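Local coordinates for protein glycoside hydrolase (Streptococcus pneumoniae serotype 4, PDB 6ORH) that probably hydrolyses alpha-L-fucosidic bonds, as a glycoside hydrolase of family 29 that takes part in breaking down host carbohydrate antigens, at residues I27-N32 with I296-A301; S259-W264 with A306-R311. The protein carries 2 engineered substitutions. All blocks are in the same frame, centred on the assembly; numbering follows the deposited sequence.

Both contacts lie within the alpha-L-fucosidase region, their centres about 11 Å apart, and each supplies one residue to the wall of the glycan pocket. In contact 1, H28 reaches the bound fucose from its imidazole; in contact 2, W264 faces the same sugar. Behind the sugar the two interlock: both H28 CB and P297 CB approach W264 O at 3.3 Å. Further back, P297 CG rests 3.4 Å from R261 CD, and I296 CD1 meets I260 CD1 at 3.9 Å. Segment 296-301 thus packs on 27-32 and on the 259-264 loop alike.

Contact 1. Residues I27-N32 with I296-A301; sequences IHFGPN and IPPNQA. With FUC (alpha-L-fucopyranose), chain C.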
# COMPACT_ATOMS: atom_id res chain seq x y z
N ILE A 27 23.81 0.77 -12.87
CA ILE A 27 25.17 0.75 -12.32
C ILE A 27 25.61 2.19 -12.08
O ILE A 27 25.78 2.95 -13.04
CB ILE A 27 26.12 -0.02 -13.26
CG1 ILE A 27 25.73 -1.50 -13.37
CG2 ILE A 27 27.56 0.15 -12.77
CD1 ILE A 27 26.73 -2.41 -14.13
N HIS A 28 25.79 2.55 -10.79
CA HIS A 28 26.41 3.81 -10.39
C HIS A 28 27.84 3.50 -9.93
O HIS A 28 28.03 2.79 -8.95
CB HIS A 28 25.66 4.50 -9.22
CG HIS A 28 24.40 5.21 -9.62
ND1 HIS A 28 23.26 4.53 -10.03
CD2 HIS A 28 24.08 6.53 -9.60
CE1 HIS A 28 22.29 5.43 -10.28
NE2 HIS A 28 22.77 6.65 -10.01
N PHE A 29 28.81 4.03 -10.68
CA PHE A 29 30.23 3.82 -10.39
C PHE A 29 30.98 5.04 -10.91
O PHE A 29 30.60 5.63 -11.92
CB PHE A 29 30.70 2.57 -11.13
CG PHE A 29 32.17 2.27 -10.98
CD1 PHE A 29 32.68 1.88 -9.75
CD2 PHE A 29 33.04 2.41 -12.05
CE1 PHE A 29 34.03 1.60 -9.59
CE2 PHE A 29 34.39 2.11 -11.91
CZ PHE A 29 34.89 1.73 -10.67
N GLY A 30 32.01 5.47 -10.18
CA GLY A 30 32.79 6.60 -10.66
C GLY A 30 33.64 7.17 -9.53
O GLY A 30 33.88 6.48 -8.55
N PRO A 31 34.07 8.43 -9.64
CA PRO A 31 34.81 9.10 -8.57
C PRO A 31 34.14 8.99 -7.21
O PRO A 31 34.81 8.82 -6.20
CB PRO A 31 34.84 10.55 -9.07
CG PRO A 31 34.90 10.40 -10.57
CD PRO A 31 33.91 9.28 -10.83
N ASN A 32 32.80 9.08 -7.16
CA ASN A 32 32.11 8.98 -5.88
C ASN A 32 32.45 7.69 -5.15
O ASN A 32 32.41 7.65 -3.92
CB ASN A 32 30.59 9.14 -6.02
CG ASN A 32 30.20 10.54 -6.42
OD1 ASN A 32 31.04 11.44 -6.48
ND2 ASN A 32 28.91 10.76 -6.69
N ILE A 296 23.07 -1.77 -8.63
CA ILE A 296 24.11 -2.60 -8.02
C ILE A 296 25.42 -1.85 -8.24
O ILE A 296 25.86 -1.74 -9.39
CB ILE A 296 24.23 -4.00 -8.68
CG1 ILE A 296 22.88 -4.65 -8.98
CG2 ILE A 296 25.16 -4.88 -7.83
CD1 ILE A 296 22.16 -5.05 -7.75
N PRO A 297 26.04 -1.29 -7.18
CA PRO A 297 27.23 -0.44 -7.34
C PRO A 297 28.54 -1.20 -7.20
O PRO A 297 28.83 -1.77 -6.16
CB PRO A 297 27.09 0.55 -6.18
CG PRO A 297 26.40 -0.26 -5.09
CD PRO A 297 25.52 -1.28 -5.79
N PRO A 298 29.38 -1.22 -8.25
CA PRO A 298 30.71 -1.82 -8.11
C PRO A 298 31.53 -1.07 -7.07
O PRO A 298 31.37 0.14 -6.84
CB PRO A 298 31.31 -1.59 -9.51
CG PRO A 298 30.11 -1.51 -10.43
CD PRO A 298 29.11 -0.72 -9.61
N ASN A 299 32.48 -1.81 -6.46
CA ASN A 299 33.34 -1.34 -5.39
C ASN A 299 34.58 -0.66 -5.97
O ASN A 299 34.68 -0.45 -7.17
CB ASN A 299 33.66 -2.48 -4.41
CG ASN A 299 34.51 -3.58 -5.04
OD1 ASN A 299 35.14 -3.36 -6.07
ND2 ASN A 299 34.48 -4.76 -4.46
N GLN A 300 35.53 -0.30 -5.09
CA GLN A 300 36.68 0.45 -5.53
C GLN A 300 37.64 -0.41 -6.35
O GLN A 300 38.49 0.13 -7.07
CB GLN A 300 37.41 1.05 -4.32
CG GLN A 300 36.63 2.17 -3.64
CD GLN A 300 37.39 2.71 -2.45
OE1 GLN A 300 38.44 2.19 -2.06
NE2 GLN A 300 36.88 3.78 -1.87
N ALA A 301 37.48 -1.72 -6.29
CA ALA A 301 38.24 -2.61 -7.15
C ALA A 301 37.64 -2.69 -8.55
O ALA A 301 38.29 -3.20 -9.46
CB ALA A 301 38.32 -3.99 -6.53
C1 FUC C . 19.00 11.19 -8.07
C2 FUC C . 20.50 11.41 -8.11
C3 FUC C . 21.17 10.22 -7.43
C4 FUC C . 20.89 8.94 -8.23
C5 FUC C . 19.36 8.77 -8.33
C6 FUC C . 18.97 7.63 -9.26
O2 FUC C . 20.77 12.62 -7.38
O3 FUC C . 22.58 10.46 -7.34
O4 FUC C . 21.53 9.06 -9.53
O5 FUC C . 18.69 10.00 -8.81
O HOH W 1 29.92 2.42 -6.90
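With CG anti to the backbone N (chi1 177°), F29 brings the CD1 side of its ring against P298, whereas I27, with CG1 beside the backbone N (chi1 -65°), leaves CG2 anti to N and turned to the same proline. I27 CG2 lies 3.6 Å from P298 CD, the two side chains crossing at about a right angle, and F29 CD1 lies 3.7 Å from P298 CB. The phenyl edge also meets backbone oxygens near its plane, F29 CE1 coming within 3.2 Å of N299 O. A water joins the backbones by donating to H28 O at 2.8 Å and to P298 O at 2.7 Å, satisfying two buried carbonyls. H28 turns the other way, into the glycan pocket. There NE2 forms a hydrogen bond with FUC O4, 2.8 Å, in the ring plane and at 156°, in which either could be the donor; ND1 is hydrogen-bonded to N295 OD1, and with both nitrogens engaged the ring's rotation is probably fixed. Such a site at strand C-termini is characteristic of the TIM barrel. The contact continues adjacent parallel strands 23-27 and 292-295; W59 of helix 56-65 packs on I27 and P298, and helix 306-322 covers I296 and P297.

Contact 2. Residues S259-W264 with A306-R311; sequences SIRPGW and AKDIER. With FUC (alpha-L-fucopyranose), chain C.
R261 grips D308 side-on, one nitrogen to each carboxylate oxygen. R261 NE donates to D308 OD2 at 2.8 Å, nearly straight at 163° and onto the syn lone pair, while R261 NH2 donates to D308 OD1 at 3.0 Å, 31° out of the carboxylate plane. The out-of-plane approach to OD1 is consistent with the 40° between the guanidinium and carboxylate planes. Water 2 accepts from R261 NH2 and, at 2.9 Å, from K307 NZ; the two nitrogens stand 4.1 Å apart, their closeness probably eased by the salt bridge of K307 NZ with D305 OD2. I260 packs its CG2 3.6 Å from D308 OD2. In the TIM-barrel fold this ties the loop after strand 250-259 to the start of helix 306-322. The loop is shaped by an ST turn: S259 OG accepts from R261 N at 3.2 Å and donates to G263 O at 2.7 Å. N295 ND2 bonds both S259 OG and W264 O, W264 N bonds to E38 OE1, and G263 N to Q270 OE1. W264 meets fucose in CH-pi fashion, FUC C6 standing 3.5 Å above the indole plane, offset toward the rim; S259 CB backs the opposite face, and Q215 OE1 accepts from W264 NE1.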
# COMPACT_ATOMS: atom_id res chain seq x y z
N SER A 259 18.05 1.36 -5.13
CA SER A 259 19.37 0.75 -4.96
C SER A 259 19.26 -0.50 -4.09
O SER A 259 18.43 -0.56 -3.17
CB SER A 259 20.31 1.75 -4.36
OG SER A 259 21.64 1.20 -4.30
N ILE A 260 20.13 -1.48 -4.37
CA ILE A 260 20.24 -2.64 -3.49
C ILE A 260 20.81 -2.23 -2.13
O ILE A 260 20.65 -2.97 -1.16
CB ILE A 260 21.03 -3.80 -4.14
CG1 ILE A 260 20.69 -5.13 -3.47
CG2 ILE A 260 22.54 -3.53 -4.11
CD1 ILE A 260 21.36 -6.32 -4.13
N ARG A 261 21.42 -1.05 -2.06
CA ARG A 261 22.01 -0.54 -0.83
C ARG A 261 21.32 0.76 -0.43
O ARG A 261 20.50 1.32 -1.18
CB ARG A 261 23.52 -0.30 -1.05
CG ARG A 261 24.35 -1.57 -1.04
CD ARG A 261 25.48 -1.57 -2.08
NE ARG A 261 26.27 -2.76 -1.79
CZ ARG A 261 27.17 -2.85 -0.81
NH1 ARG A 261 27.46 -1.80 -0.07
NH2 ARG A 261 27.72 -4.03 -0.57
N PRO A 262 21.60 1.32 0.77
CA PRO A 262 21.06 2.63 1.13
C PRO A 262 21.44 3.72 0.13
O PRO A 262 20.60 4.54 -0.26
CB PRO A 262 21.67 2.85 2.53
CG PRO A 262 21.70 1.44 3.06
CD PRO A 262 22.30 0.65 1.90
N GLY A 263 22.70 3.71 -0.32
CA GLY A 263 23.19 4.67 -1.30
C GLY A 263 23.24 4.05 -2.70
O GLY A 263 23.19 2.83 -2.85
N TRP A 264 23.37 4.93 -3.71
CA TRP A 264 23.49 4.55 -5.11
C TRP A 264 24.92 4.09 -5.43
O TRP A 264 25.11 3.22 -6.26
CB TRP A 264 23.09 5.73 -6.01
CG TRP A 264 21.64 6.13 -5.86
CD1 TRP A 264 21.11 7.14 -5.11
CD2 TRP A 264 20.53 5.44 -6.45
NE1 TRP A 264 19.74 7.14 -5.21
CE2 TRP A 264 19.35 6.08 -6.00
CE3 TRP A 264 20.41 4.33 -7.31
CZ2 TRP A 264 18.09 5.68 -6.44
CZ3 TRP A 264 19.17 3.90 -7.71
CH2 TRP A 264 18.02 4.59 -7.29
N ALA A 306 30.60 -9.16 -2.94
CA ALA A 306 30.28 -10.57 -2.83
C ALA A 306 28.86 -10.81 -2.29
O ALA A 306 28.20 -11.75 -2.75
CB ALA A 306 31.31 -11.27 -1.96
N LYS A 307 28.46 -10.00 -1.29
CA LYS A 307 27.16 -10.17 -0.63
C LYS A 307 26.05 -9.78 -1.62
O LYS A 307 25.08 -10.53 -1.75
CB LYS A 307 27.07 -9.29 0.62
CG LYS A 307 28.15 -9.58 1.67
CD LYS A 307 28.08 -8.69 2.92
CE LYS A 307 28.11 -7.19 2.67
NZ LYS A 307 29.37 -6.73 2.04
N ASP A 308 26.29 -8.70 -2.38
CA ASP A 308 25.31 -8.28 -3.37
C ASP A 308 25.09 -9.37 -4.41
O ASP A 308 23.98 -9.63 -4.84
CB ASP A 308 25.73 -7.01 -4.11
CG ASP A 308 25.87 -5.78 -3.23
OD1 ASP A 308 25.96 -5.95 -1.98
OD2 ASP A 308 25.90 -4.66 -3.78
N ILE A 309 26.20 -9.98 -4.90
CA ILE A 309 26.08 -11.04 -5.87
C ILE A 309 25.26 -12.21 -5.30
O ILE A 309 24.36 -12.72 -5.97
CB ILE A 309 27.49 -11.49 -6.32
CG1 ILE A 309 28.21 -10.36 -7.05
CG2 ILE A 309 27.38 -12.74 -7.18
CD1 ILE A 309 29.74 -10.61 -7.22
N GLU A 310 25.58 -12.65 -4.07
CA GLU A 310 24.86 -13.75 -3.46
C GLU A 310 23.36 -13.42 -3.42
O GLU A 310 22.53 -14.28 -3.76
CB GLU A 310 25.43 -13.97 -2.06
CG GLU A 310 24.79 -15.12 -1.32
CD GLU A 310 25.69 -15.51 -0.17
OE1 GLU A 310 26.35 -16.58 -0.29
OE2 GLU A 310 25.78 -14.72 0.82
N ARG A 311 23.05 -12.17 -3.06
CA ARG A 311 21.68 -11.71 -2.89
C ARG A 311 20.94 -11.71 -4.23
O ARG A 311 19.76 -12.08 -4.30
CB ARG A 311 21.73 -10.35 -2.19
CG ARG A 311 20.38 -9.75 -1.84
CD ARG A 311 19.54 -10.60 -0.90
NE ARG A 311 20.24 -11.41 0.10
CZ ARG A 311 20.81 -10.96 1.22
NH1 ARG A 311 20.84 -9.67 1.50
NH2 ARG A 311 21.37 -11.83 2.05
C1 FUC C . 19.00 11.19 -8.07
C2 FUC C . 20.50 11.41 -8.11
C3 FUC C . 21.17 10.22 -7.43
C4 FUC C . 20.89 8.94 -8.23
C5 FUC C . 19.36 8.77 -8.33
C6 FUC C . 18.97 7.63 -9.26
O2 FUC C . 20.77 12.62 -7.38
O3 FUC C . 22.58 10.46 -7.34
O4 FUC C . 21.53 9.06 -9.53
O5 FUC C . 18.69 10.00 -8.81
O HOH W 2 29.85 -3.90 1.56